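Local coordinates for protein arylmalonate decarboxylase (Bordetella bronchiseptica, PDB 3IXL) that catalyses the decarboxylation of 2-aryl-2-methylmalonates to 2-arylpropionates with release of carbon dioxide, at residues L38-V43 / D49-S54; R81-N86 / L138-L143; P100-S105 / F216-R221; D169-A174 / D182-S187; E199-R202 / P207-S210. The protein carries 2 engineered substitutions. All blocks are in the same frame, centred on the assembly; numbering follows the deposited sequence.

Contact 1. Residues L38-V43 / D49-S54. With SO4 (sulfate ion), chain B.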
# COMPACT_ATOMS: atom_id res chain seq x y z
N LEU A 38 -5.47 14.25 1.42
CA LEU A 38 -4.84 15.06 0.38
C LEU A 38 -5.81 15.72 -0.58
O LEU A 38 -5.51 16.80 -1.09
CB LEU A 38 -3.88 14.20 -0.45
CG LEU A 38 -2.68 13.65 0.31
CD1 LEU A 38 -2.02 12.54 -0.46
CD2 LEU A 38 -1.69 14.77 0.53
N GLY A 39 -6.94 15.08 -0.84
CA GLY A 39 -7.85 15.53 -1.89
C GLY A 39 -7.42 15.17 -3.29
O GLY A 39 -7.62 15.94 -4.23
N LEU A 40 -6.83 13.98 -3.46
CA LEU A 40 -6.42 13.51 -4.78
C LEU A 40 -7.62 13.42 -5.72
O LEU A 40 -8.67 12.89 -5.34
CB LEU A 40 -5.75 12.13 -4.66
CG LEU A 40 -5.28 11.44 -5.94
CD1 LEU A 40 -4.12 12.21 -6.57
CD2 LEU A 40 -4.86 10.01 -5.65
N GLY A 41 -7.46 13.93 -6.94
CA GLY A 41 -8.55 13.99 -7.90
C GLY A 41 -8.72 12.79 -8.82
O GLY A 41 -9.84 12.48 -9.25
N SER A 42 -7.62 12.13 -9.13
CA SER A 42 -7.62 10.93 -9.95
C SER A 42 -6.33 10.18 -9.67
O SER A 42 -5.31 10.78 -9.30
CB SER A 42 -7.71 11.27 -11.43
OG SER A 42 -6.55 11.97 -11.85
N VAL A 43 -6.37 8.86 -9.87
CA VAL A 43 -5.21 8.01 -9.66
C VAL A 43 -4.43 8.00 -10.97
O VAL A 43 -4.42 7.02 -11.71
CB VAL A 43 -5.63 6.60 -9.14
CG1 VAL A 43 -4.42 5.78 -8.78
CG2 VAL A 43 -6.59 6.73 -7.94
N ASP A 49 0.50 15.00 -9.32
CA ASP A 49 1.23 16.26 -9.38
C ASP A 49 0.49 17.37 -8.63
O ASP A 49 1.12 18.28 -8.08
CB ASP A 49 1.47 16.67 -10.83
CG ASP A 49 2.60 15.89 -11.49
OD1 ASP A 49 3.33 15.12 -10.82
OD2 ASP A 49 2.76 16.07 -12.72
N ALA A 50 -0.84 17.29 -8.60
CA ALA A 50 -1.66 18.33 -7.96
C ALA A 50 -1.68 18.29 -6.43
O ALA A 50 -2.07 19.27 -5.79
CB ALA A 50 -3.08 18.32 -8.50
N VAL A 51 -1.27 17.17 -5.84
CA VAL A 51 -1.28 17.03 -4.37
C VAL A 51 0.05 16.66 -3.75
O VAL A 51 0.22 16.78 -2.53
CB VAL A 51 -2.37 16.03 -3.87
CG1 VAL A 51 -3.76 16.51 -4.24
CG2 VAL A 51 -2.10 14.61 -4.38
N ILE A 52 1.00 16.18 -4.56
CA ILE A 52 2.24 15.62 -4.01
C ILE A 52 3.00 16.62 -3.14
O ILE A 52 3.64 16.24 -2.16
CB ILE A 52 3.15 15.04 -5.13
CG1 ILE A 52 4.36 14.29 -4.55
CG2 ILE A 52 3.64 16.14 -6.06
CD1 ILE A 52 4.02 13.01 -3.81
N GLU A 53 2.91 17.90 -3.48
CA GLU A 53 3.65 18.93 -2.76
C GLU A 53 3.13 19.18 -1.35
O GLU A 53 3.83 19.77 -0.53
CB GLU A 53 3.64 20.23 -3.55
CG GLU A 53 4.34 20.10 -4.89
CD GLU A 53 4.05 21.26 -5.82
OE1 GLU A 53 5.03 21.82 -6.37
OE2 GLU A 53 2.87 21.63 -6.01
N SER A 54 1.90 18.73 -1.08
CA SER A 54 1.28 18.93 0.22
C SER A 54 1.58 17.83 1.23
O SER A 54 1.23 17.96 2.39
CB SER A 54 -0.24 19.09 0.07
OG SER A 54 -0.85 17.87 -0.32
S SO4 B . -9.26 14.45 -13.88
O1 SO4 B . -10.31 13.51 -13.47
O2 SO4 B . -8.07 14.23 -13.06
O3 SO4 B . -8.92 14.24 -15.28
O4 SO4 B . -9.75 15.82 -13.70
O HOH W 1 -3.57 18.35 0.16

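Contact 2. Residues R81-N86 / L138-L143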
# COMPACT_ATOMS: atom_id res chain seq x y z
N ARG A 81 7.36 8.34 -9.52
CA ARG A 81 8.56 9.05 -9.96
C ARG A 81 9.80 8.19 -9.81
O ARG A 81 10.91 8.65 -10.08
CB ARG A 81 8.70 10.35 -9.18
CG ARG A 81 7.73 11.42 -9.63
CD ARG A 81 7.82 12.66 -8.76
NE ARG A 81 7.09 13.79 -9.33
CZ ARG A 81 6.80 14.90 -8.67
NH1 ARG A 81 7.16 15.05 -7.39
NH2 ARG A 81 6.13 15.87 -9.28
N GLY A 82 9.63 6.94 -9.39
CA GLY A 82 10.76 6.03 -9.23
C GLY A 82 11.20 5.87 -7.79
O GLY A 82 10.68 6.55 -6.88
N ALA A 83 12.17 4.98 -7.59
CA ALA A 83 12.63 4.61 -6.25
C ALA A 83 13.32 5.74 -5.48
O ALA A 83 13.11 5.89 -4.27
CB ALA A 83 13.55 3.39 -6.31
N ALA A 84 14.14 6.52 -6.17
CA ALA A 84 14.85 7.62 -5.51
C ALA A 84 13.85 8.62 -4.90
O ALA A 84 14.07 9.11 -3.79
CB ALA A 84 15.79 8.34 -6.46
N PHE A 85 12.77 8.92 -5.62
CA PHE A 85 11.80 9.88 -5.09
C PHE A 85 11.05 9.33 -3.88
O PHE A 85 10.79 10.05 -2.93
CB PHE A 85 10.81 10.38 -6.15
CG PHE A 85 9.76 11.30 -5.60
CD1 PHE A 85 10.08 12.61 -5.25
CD2 PHE A 85 8.45 10.85 -5.40
CE1 PHE A 85 9.11 13.46 -4.73
CE2 PHE A 85 7.48 11.69 -4.88
CZ PHE A 85 7.82 13.00 -4.53
N ASN A 86 10.70 8.05 -3.91
CA ASN A 86 10.11 7.41 -2.74
C ASN A 86 11.00 7.63 -1.52
O ASN A 86 10.52 8.04 -0.45
CB ASN A 86 9.86 5.92 -3.00
CG ASN A 86 9.22 5.23 -1.82
OD1 ASN A 86 8.19 5.67 -1.31
ND2 ASN A 86 9.82 4.14 -1.38
N LEU A 138 9.63 -1.45 -9.10
CA LEU A 138 10.00 -2.76 -8.56
C LEU A 138 11.35 -3.24 -9.10
O LEU A 138 12.17 -3.75 -8.34
CB LEU A 138 8.90 -3.79 -8.81
CG LEU A 138 7.55 -3.50 -8.13
CD1 LEU A 138 6.47 -4.42 -8.70
CD2 LEU A 138 7.64 -3.65 -6.62
N ALA A 139 11.58 -3.05 -10.40
CA ALA A 139 12.86 -3.42 -11.01
C ALA A 139 14.03 -2.62 -10.42
O ALA A 139 15.11 -3.18 -10.18
CB ALA A 139 12.81 -3.26 -12.52
N GLU A 140 13.82 -1.33 -10.17
CA GLU A 140 14.84 -0.49 -9.51
C GLU A 140 15.20 -1.04 -8.14
O GLU A 140 16.32 -0.85 -7.66
CB GLU A 140 14.34 0.95 -9.35
CG GLU A 140 14.40 1.82 -10.59
CD GLU A 140 13.93 3.25 -10.31
OE1 GLU A 140 14.65 4.21 -10.69
OE2 GLU A 140 12.84 3.43 -9.73
N GLU A 141 14.23 -1.70 -7.50
CA GLU A 141 14.39 -2.23 -6.16
C GLU A 141 14.75 -3.71 -6.14
O GLU A 141 14.58 -4.40 -5.13
CB GLU A 141 13.11 -1.96 -5.35
CG GLU A 141 12.90 -0.49 -5.02
CD GLU A 141 13.77 -0.00 -3.86
OE1 GLU A 141 14.47 -0.83 -3.23
OE2 GLU A 141 13.74 1.21 -3.58
N SER A 142 15.25 -4.19 -7.28
CA SER A 142 15.78 -5.56 -7.42
C SER A 142 14.72 -6.66 -7.34
O SER A 142 15.02 -7.81 -7.00
CB SER A 142 16.92 -5.82 -6.42
OG SER A 142 18.00 -4.94 -6.66
N LEU A 143 13.48 -6.32 -7.69
CA LEU A 143 12.43 -7.32 -7.86
C LEU A 143 12.17 -7.52 -9.34
O LEU A 143 12.58 -6.69 -10.16
CB LEU A 143 11.15 -6.89 -7.13
CG LEU A 143 11.29 -6.68 -5.62
CD1 LEU A 143 10.01 -6.10 -5.05
CD2 LEU A 143 11.67 -7.98 -4.92
O HOH W 2 12.44 3.53 -2.61
O HOH W 3 14.84 6.35 -9.07

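Contact 3. Residues P100-S105 / F216-R221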
# COMPACT_ATOMS: atom_id res chain seq x y z
N PRO A 100 9.52 8.74 12.79
CA PRO A 100 9.64 7.66 11.81
C PRO A 100 8.57 7.85 10.75
O PRO A 100 7.38 8.01 11.08
CB PRO A 100 9.33 6.40 12.63
CG PRO A 100 9.56 6.81 14.07
CD PRO A 100 9.22 8.25 14.15
N CYS A 101 8.99 7.87 9.49
CA CYS A 101 8.07 8.04 8.37
C CYS A 101 8.26 6.92 7.37
O CYS A 101 9.36 6.36 7.22
CB CYS A 101 8.30 9.38 7.69
SG CYS A 101 7.82 10.80 8.71
N THR A 102 7.18 6.60 6.67
CA THR A 102 7.21 5.56 5.66
C THR A 102 6.17 5.85 4.58
O THR A 102 5.46 6.85 4.65
CB THR A 102 7.02 4.17 6.29
OG1 THR A 102 7.28 3.16 5.31
CG2 THR A 102 5.61 4.01 6.90
N THR A 103 6.13 5.00 3.56
CA THR A 103 5.16 5.14 2.47
C THR A 103 4.61 3.76 2.13
O THR A 103 5.22 2.73 2.45
CB THR A 103 5.77 5.68 1.17
OG1 THR A 103 6.60 4.67 0.57
CG2 THR A 103 6.56 6.98 1.39
N MET A 104 3.45 3.74 1.47
CA MET A 104 2.84 2.49 1.05
C MET A 104 3.71 1.74 0.03
O MET A 104 3.66 0.51 -0.02
CB MET A 104 1.43 2.76 0.51
CG MET A 104 0.62 1.53 0.14
SD MET A 104 -1.10 2.01 -0.15
CE MET A 104 -1.71 2.10 1.53
N SER A 105 4.52 2.45 -0.75
CA SER A 105 5.47 1.75 -1.63
C SER A 105 6.56 1.04 -0.84
O SER A 105 6.92 -0.09 -1.16
CB SER A 105 6.09 2.70 -2.65
OG SER A 105 5.15 3.02 -3.66
N PHE A 216 -0.69 -0.84 6.56
CA PHE A 216 -0.93 -0.97 7.99
C PHE A 216 0.15 -1.78 8.69
O PHE A 216 0.66 -1.37 9.72
CB PHE A 216 -2.31 -1.59 8.26
CG PHE A 216 -3.43 -0.61 8.14
CD1 PHE A 216 -4.09 -0.42 6.94
CD2 PHE A 216 -3.78 0.18 9.24
CE1 PHE A 216 -5.11 0.52 6.82
CE2 PHE A 216 -4.80 1.13 9.14
CZ PHE A 216 -5.46 1.31 7.93
N TRP A 217 0.49 -2.92 8.10
CA TRP A 217 1.51 -3.80 8.66
C TRP A 217 2.83 -3.03 8.84
O TRP A 217 3.49 -3.12 9.87
CB TRP A 217 1.70 -4.99 7.71
CG TRP A 217 2.86 -5.88 8.04
CD1 TRP A 217 2.87 -6.90 8.95
CD2 TRP A 217 4.16 -5.84 7.45
NE1 TRP A 217 4.11 -7.49 8.97
CE2 TRP A 217 4.92 -6.86 8.06
CE3 TRP A 217 4.75 -5.04 6.47
CZ2 TRP A 217 6.26 -7.09 7.72
CZ3 TRP A 217 6.08 -5.27 6.14
CH2 TRP A 217 6.82 -6.29 6.76
N ASP A 218 3.18 -2.26 7.83
CA ASP A 218 4.45 -1.54 7.79
C ASP A 218 4.46 -0.37 8.77
O ASP A 218 5.49 -0.10 9.40
CB ASP A 218 4.68 -1.07 6.36
CG ASP A 218 5.90 -0.20 6.21
OD1 ASP A 218 5.73 1.02 5.94
OD2 ASP A 218 7.02 -0.75 6.31
N ALA A 219 3.33 0.33 8.89
CA ALA A 219 3.22 1.42 9.86
C ALA A 219 3.31 0.89 11.29
O ALA A 219 3.98 1.48 12.14
CB ALA A 219 1.91 2.17 9.66
N VAL A 220 2.66 -0.24 11.54
CA VAL A 220 2.71 -0.87 12.86
C VAL A 220 4.12 -1.37 13.16
O VAL A 220 4.61 -1.26 14.29
CB VAL A 220 1.65 -1.98 12.99
CG1 VAL A 220 1.83 -2.78 14.26
CG2 VAL A 220 0.26 -1.38 12.93
N ARG A 221 4.78 -1.90 12.14
CA ARG A 221 6.20 -2.27 12.21
C ARG A 221 7.04 -1.08 12.70
O ARG A 221 7.83 -1.21 13.64
CB ARG A 221 6.70 -2.73 10.84
CG ARG A 221 8.21 -2.99 10.77
CD ARG A 221 8.71 -3.10 9.34
NE ARG A 221 8.55 -1.85 8.59
CZ ARG A 221 9.37 -0.79 8.67
NH1 ARG A 221 9.13 0.28 7.91
NH2 ARG A 221 10.41 -0.79 9.50

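Contact 4. Residues D169-A174 / D182-S187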
# COMPACT_ATOMS: atom_id res chain seq x y z
N ASP A 169 -10.20 -13.15 -8.66
CA ASP A 169 -10.02 -13.52 -10.06
C ASP A 169 -8.87 -12.75 -10.72
O ASP A 169 -8.11 -13.31 -11.51
CB ASP A 169 -11.32 -13.29 -10.82
CG ASP A 169 -11.16 -13.53 -12.29
OD1 ASP A 169 -11.03 -14.71 -12.68
OD2 ASP A 169 -11.14 -12.53 -13.05
N LEU A 170 -8.75 -11.46 -10.41
CA LEU A 170 -7.65 -10.65 -10.94
C LEU A 170 -6.29 -11.22 -10.55
O LEU A 170 -5.38 -11.31 -11.37
CB LEU A 170 -7.78 -9.22 -10.42
CG LEU A 170 -6.81 -8.18 -10.98
CD1 LEU A 170 -7.11 -7.87 -12.45
CD2 LEU A 170 -6.87 -6.91 -10.14
N CYS A 171 -6.14 -11.59 -9.28
CA CYS A 171 -4.90 -12.19 -8.79
C CYS A 171 -4.61 -13.53 -9.46
O CYS A 171 -3.47 -13.78 -9.86
CB CYS A 171 -4.97 -12.39 -7.29
SG CYS A 171 -4.90 -10.85 -6.33
N VAL A 172 -5.63 -14.37 -9.57
CA VAL A 172 -5.46 -15.68 -10.19
C VAL A 172 -5.06 -15.53 -11.66
O VAL A 172 -4.12 -16.19 -12.11
CB VAL A 172 -6.72 -16.56 -10.03
CG1 VAL A 172 -6.58 -17.86 -10.83
CG2 VAL A 172 -6.98 -16.87 -8.56
N ARG A 173 -5.73 -14.63 -12.39
CA ARG A 173 -5.39 -14.41 -13.81
C ARG A 173 -3.97 -13.86 -13.97
O ARG A 173 -3.22 -14.28 -14.86
CB ARG A 173 -6.42 -13.54 -14.52
CG ARG A 173 -7.76 -14.26 -14.74
CD ARG A 173 -8.72 -13.48 -15.62
NE ARG A 173 -9.21 -12.24 -15.00
CZ ARG A 173 -8.81 -11.02 -15.36
NH1 ARG A 173 -7.92 -10.87 -16.33
NH2 ARG A 173 -9.30 -9.95 -14.74
N ALA A 174 -3.56 -12.94 -13.10
CA ALA A 174 -2.20 -12.39 -13.15
C ALA A 174 -1.15 -13.47 -12.89
O ALA A 174 -0.13 -13.53 -13.57
CB ALA A 174 -2.05 -11.25 -12.15
N ASP A 182 6.91 -16.03 -7.57
CA ASP A 182 7.04 -16.30 -6.13
C ASP A 182 5.82 -15.83 -5.34
O ASP A 182 5.56 -16.32 -4.26
CB ASP A 182 8.27 -15.60 -5.54
CG ASP A 182 9.57 -16.05 -6.15
OD1 ASP A 182 9.70 -17.25 -6.48
OD2 ASP A 182 10.48 -15.20 -6.27
N GLY A 183 5.11 -14.84 -5.88
CA GLY A 183 4.00 -14.23 -5.17
C GLY A 183 3.33 -13.18 -6.02
O GLY A 183 3.68 -12.99 -7.18
N ILE A 184 2.37 -12.51 -5.41
CA ILE A 184 1.52 -11.56 -6.11
C ILE A 184 1.49 -10.24 -5.35
O ILE A 184 1.34 -10.23 -4.12
CB ILE A 184 0.07 -12.12 -6.25
CG1 ILE A 184 0.08 -13.45 -7.03
CG2 ILE A 184 -0.86 -11.10 -6.94
CD1 ILE A 184 -1.15 -14.31 -6.81
N LEU A 185 1.63 -9.14 -6.09
CA LEU A 185 1.37 -7.82 -5.54
C LEU A 185 -0.00 -7.36 -6.03
O LEU A 185 -0.22 -7.23 -7.23
CB LEU A 185 2.44 -6.81 -5.96
CG LEU A 185 2.18 -5.35 -5.57
CD1 LEU A 185 2.11 -5.19 -4.06
CD2 LEU A 185 3.27 -4.46 -6.16
N LEU A 186 -0.91 -7.16 -5.09
CA LEU A 186 -2.23 -6.61 -5.37
C LEU A 186 -2.15 -5.12 -5.02
O LEU A 186 -2.15 -4.73 -3.84
CB LEU A 186 -3.29 -7.35 -4.56
CG LEU A 186 -4.76 -6.92 -4.63
CD1 LEU A 186 -5.28 -6.83 -6.07
CD2 LEU A 186 -5.57 -7.94 -3.83
N SER A 187 -2.05 -4.29 -6.05
CA SER A 187 -1.69 -2.90 -5.85
C SER A 187 -2.85 -1.93 -6.01
O SER A 187 -3.59 -1.97 -7.00
CB SER A 187 -0.52 -2.49 -6.77
OG SER A 187 0.06 -1.27 -6.32

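Contact 5. Residues E199-R202 / P207-S210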
# COMPACT_ATOMS: atom_id res chain seq x y z
N GLU A 199 -8.11 -16.08 0.34
CA GLU A 199 -8.66 -16.96 -0.69
C GLU A 199 -7.64 -17.19 -1.80
O GLU A 199 -7.44 -18.32 -2.26
CB GLU A 199 -9.96 -16.38 -1.23
CG GLU A 199 -10.63 -17.15 -2.37
CD GLU A 199 -11.06 -18.57 -2.02
OE1 GLU A 199 -11.43 -19.29 -2.96
OE2 GLU A 199 -11.03 -18.97 -0.83
N VAL A 200 -6.97 -16.13 -2.24
CA VAL A 200 -5.93 -16.28 -3.25
C VAL A 200 -4.78 -17.14 -2.75
O VAL A 200 -4.32 -18.04 -3.46
CB VAL A 200 -5.37 -14.91 -3.71
CG1 VAL A 200 -4.23 -15.09 -4.69
CG2 VAL A 200 -6.47 -14.07 -4.37
N GLU A 201 -4.33 -16.89 -1.52
CA GLU A 201 -3.23 -17.68 -0.94
C GLU A 201 -3.60 -19.16 -0.81
O GLU A 201 -2.76 -20.03 -1.08
CB GLU A 201 -2.78 -17.08 0.40
CG GLU A 201 -2.08 -15.72 0.23
CD GLU A 201 -1.49 -15.15 1.51
OE1 GLU A 201 -1.85 -15.62 2.61
OE2 GLU A 201 -0.67 -14.22 1.39
N ARG A 202 -4.85 -19.43 -0.40
CA ARG A 202 -5.37 -20.80 -0.29
C ARG A 202 -5.33 -21.50 -1.65
O ARG A 202 -4.86 -22.64 -1.77
CB ARG A 202 -6.81 -20.77 0.23
CG ARG A 202 -7.45 -22.14 0.42
CD ARG A 202 -8.98 -22.03 0.61
NE ARG A 202 -9.71 -21.66 -0.60
CZ ARG A 202 -10.06 -22.52 -1.56
NH1 ARG A 202 -9.74 -23.80 -1.46
NH2 ARG A 202 -10.73 -22.09 -2.62
N PRO A 207 2.20 -16.35 -1.60
CA PRO A 207 1.75 -15.20 -0.80
C PRO A 207 1.28 -14.03 -1.66
O PRO A 207 1.73 -13.85 -2.79
CB PRO A 207 3.00 -14.82 -0.00
CG PRO A 207 4.13 -15.26 -0.85
CD PRO A 207 3.67 -16.48 -1.60
N VAL A 208 0.37 -13.24 -1.08
CA VAL A 208 -0.10 -11.99 -1.67
C VAL A 208 0.26 -10.83 -0.76
O VAL A 208 0.01 -10.87 0.45
CB VAL A 208 -1.64 -11.99 -1.84
CG1 VAL A 208 -2.13 -10.65 -2.41
CG2 VAL A 208 -2.07 -13.13 -2.73
N VAL A 209 0.84 -9.79 -1.35
CA VAL A 209 1.05 -8.53 -0.64
C VAL A 209 0.09 -7.52 -1.25
O VAL A 209 0.12 -7.30 -2.46
CB VAL A 209 2.51 -8.04 -0.73
CG1 VAL A 209 2.67 -6.65 -0.11
CG2 VAL A 209 3.44 -9.02 -0.02
N SER A 210 -0.77 -6.94 -0.41
CA SER A 210 -1.80 -6.02 -0.87
C SER A 210 -1.50 -4.64 -0.30
O SER A 210 -1.15 -4.52 0.88
CB SER A 210 -3.17 -6.51 -0.43
OG SER A 210 -4.18 -5.61 -0.84
O HOH W 4 -0.09 -12.06 2.83

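Contact 1. Residues L38-V43 / D49-S54
Leu38, Gly39 and Leu40, in the loop that runs from strand 33-37 past the binding pocket for 2-phenylacetic acid, pack against Val51 of helix 45-51. Val51 meets Leu38 with CB, the loop backbone with CG1 and Leu40 with CG2. Its CB lies 4.2 Å from Leu38 CB, its CG1 rests 3.6 Å from Leu38 O, and its CG2 meets Leu40 CD1 at 3.8 Å, the two side chains crossing at about a right angle. Valine suits this place because it branches at CB: one methyl can lie on the carbonyls of Leu38 and Gly39 while the other meets the leucine. The loop bends at Gly39, whose phi of 79° is one that glycine adopts easily.

Beyond Val51, Leu38 CD2 comes within 3.3 Å of Ser54 OG. That hydroxyl, with chi1 at 69°, folds back over the chain and donates to Val51 O over 2.7 Å, in the carbonyl plane and on a lone pair; Ser54 N also donates to that oxygen, which is thus gripped twice by one residue. A water then ties the two segments together, giving 2.8 Å hydrogen bonds to Leu38 O and to Ser54 OG, so the serine hydroxyl both donates and accepts. At the far end of the loop Ser42 OG donates to O2 of a sulfate ion, probably from the crystallisation liquor, at 3.0 Å.

The side chain of Leu40 is about 5 Å from the bound 2-phenylacetic acid and also leans on Pro14 and Tyr48. Helix 55-64 reaches Leu38 through Val55 and His58, while Leu77 of helix 75-79 touches both Leu38 and Ile52.

Contact 2. Residues R81-N86 / L138-L143
Ala83, in the first turn of helix 83-97, approaches Glu140 in the last turn of helix 128-140 with 6.4 Å between the CA atoms. The main tie is a hydrogen bond from Ala83 N to Glu140 OE2, 2.7 Å long with an angle of 160° at the hydrogen; the amide meets the oxygen from above the carboxylate plane. Beyond CG the glutamate chain is extended, which carries its acid across the gap to the helix start, where the negative charge probably gains from the helix dipole. A water joins the other oxygen, OE1, to Ala84 N.

Gly82, at the N-cap position, has its CA 3.4 Å from Glu140 OE2; without a beta carbon it avoids crowding both that oxygen and the Arg81 carbonyl. The single methyl of Ala83 is small enough for both carboxylates to come alongside, and Ala83 CB is 3.5 Å from Glu141 OE2. Glu141 bends at chi2 (-78°) and forms a salt bridge through OE1 with Arg113, while a second water links its OE2 to Ala83 O and Asn86 ND2.

Helix 128-140 ends here in a Schellman motif, with Ser142 as the C-prime residue. The C-terminal end of one helix meets the N-terminal start of another at the surface of this alpha/beta protein.

Contact 3. Residues P100-S105 / F216-R221
Thr102 and Asp218 approach from opposite directions and join by one short hydrogen bond, Thr102 OG1 to Asp218 OD1 at 2.7 Å. The hydroxyl uses the syn lone pair of OD1, on the side of the other carboxylate oxygen. Thr102 sets OG1 anti to its own backbone N (chi1 -170°), which directs the hydroxyl to the acid, and the methyl CG2 lies close against the same oxygen at 3.1 Å. Threonine suits the place twice over, its beta-branching fitting the strand and its OG1 supplying the donor.

In the next shell Arg221, one helical turn on, grips the other oxygen side-on. Its NE reaches Asp218 OD2 at 3.0 Å and its NH1 the same atom at 2.8 Å, both arriving from one face of the carboxylate, although OD2 lies nearly in the guanidinium plane. Asn110 ND2 also bonds to OD2. With this many donors the buried carboxylate is firmly held, and the positive charge probably helps keep it ionised.

Further along, Thr103 OG1 caps the start of helix 104-114 at Thr106 N and bonds to Asn86, while Met104 touches the bound 2-phenylacetic acid. Strand 101-103 and helix 216-221 run nearly antiparallel, at 166°, with their axes 9.0 Å apart. Around them Ala219 packs on Ile9 and Met11 of strand 8-13, Thr102 pairs by its backbone with Val70 and Leu72, and Asp218 touches Ala107 of helix 104-114.

Contact 4. Residues D169-A174 / D182-S187
Cys171 SG is the bump of this contact: it drops from helix 169-174 into the angle between Leu186 and Ile184 on strand 183-187. The sulfur sits in front of the leucine fork, 3.9 Å from Leu186 CD2 and 4.0 Å from Leu186 CD1, so nearly equidistant from the two methyls. Ile184 CG2 lies beside the sulfur, 4.1 Å from Cys171 SG. A side chain as small as cysteine can lie in this angle while the helix stays close to the strand, and its chi1 of -70° places SG beside its own backbone N and over the strand.

The second bump comes from the strand. Ile184 CD1 rises to the helix backbone and rests 3.9 Å from Cys171 O, so the two branches of the isoleucine divide the work, CG2 meeting the sulfur and CD1 the carbonyl. The end of Leu170 also reaches over, its CD2 4.4 Å from Leu186 CD1, a looser touch. No hydrogen bond crosses the contact; the fit rests on the shape of apolar groups.

On the helix, away from the strand, Arg173 NE bonds to Asp169 OD2 at 2.8 Å, almost straight at 176°, as a salt bridge one turn apart. The helix and strand axes are 9.3 Å apart at closest. Val200 of helix 196-204 fits against both Cys171 and Ile184, Ala123 of strand 119-124 lies against Leu170, Cys171 and Leu186, and strand 208-210 pairs with Ile184 through Val209.

Contact 5. Residues E199-R202 / P207-S210
Glu201 and Val208 meet where the helix 196-204 faces the start of strand 208-210, and the glutamate side chain crosses the gap. CB starts out neither toward the strand nor away from it, and a chi1 of -69° puts CG beside the residue's own backbone N. The chain is then extended beyond CG, which brings the tip in, and CG touches the flank of Val208 at CG2, 3.9 Å away. CD follows, close to Val208 N and Pro207 CA. At the tip OE2 accepts from Val208 N over 2.9 Å, nearly straight at 174°, through its anti lone pair, the one away from OE1. The same oxygen lies 3.4 Å from Pro207 CA. The other oxygen, OE1, accepts from Arg235 N, so each tip atom takes a backbone amide.

A water fits in beside the tip, giving hydrogen bonds of 2.7 Å to Glu201 OE2 and 2.7 Å to Val208 O. The strand residue is thus gripped at its N-H directly and at its carbonyl through the water. A long acid suits this spot, for it can reach an amide at the outer edge of the sheet.

The contact belongs to a beta-alpha-beta unit: strand 183-187, helix 196-204 and strand 208-210, the last at one outer edge of the parallel sheet. Within it Val200 CG1 meets Val208 CG2 at 3.5 Å, a tight methyl-methyl contact, the two valines crossing at about a right angle.

On the helix's outer side Arg202 and Glu199 form a two-nitrogen salt bridge, NH2 to Glu199 OE1 at 2.9 Å and NE to Glu199 OE2 at 3.0 Å. Val200 packs further on Val168 of helix 164-176.

The chain has two parallel four-stranded sheets, each in the order 2-1-3-4, and four of the contacts divide between them. Contacts 1 and 3 lie about the first, their centres about 20 Å apart; contacts 4 and 5 share the second, their centres about 8 Å apart, because strands 183-187 and 208-210 are neighbours. Contact 2 joins helices 83-97 and 128-140 and touches contacts 1, 3 and 4. Along the chain contact 1 comes first, contacts 2 and 3 interleave, and contacts 4 and 5 fall within the long span that contact 3 brings together. Closing that span returns the late helix 211-222 to the first sheet, beside the ligand site: Met104 of contact 3 touches the ligand and the side chain of Leu40 of contact 1 is near it.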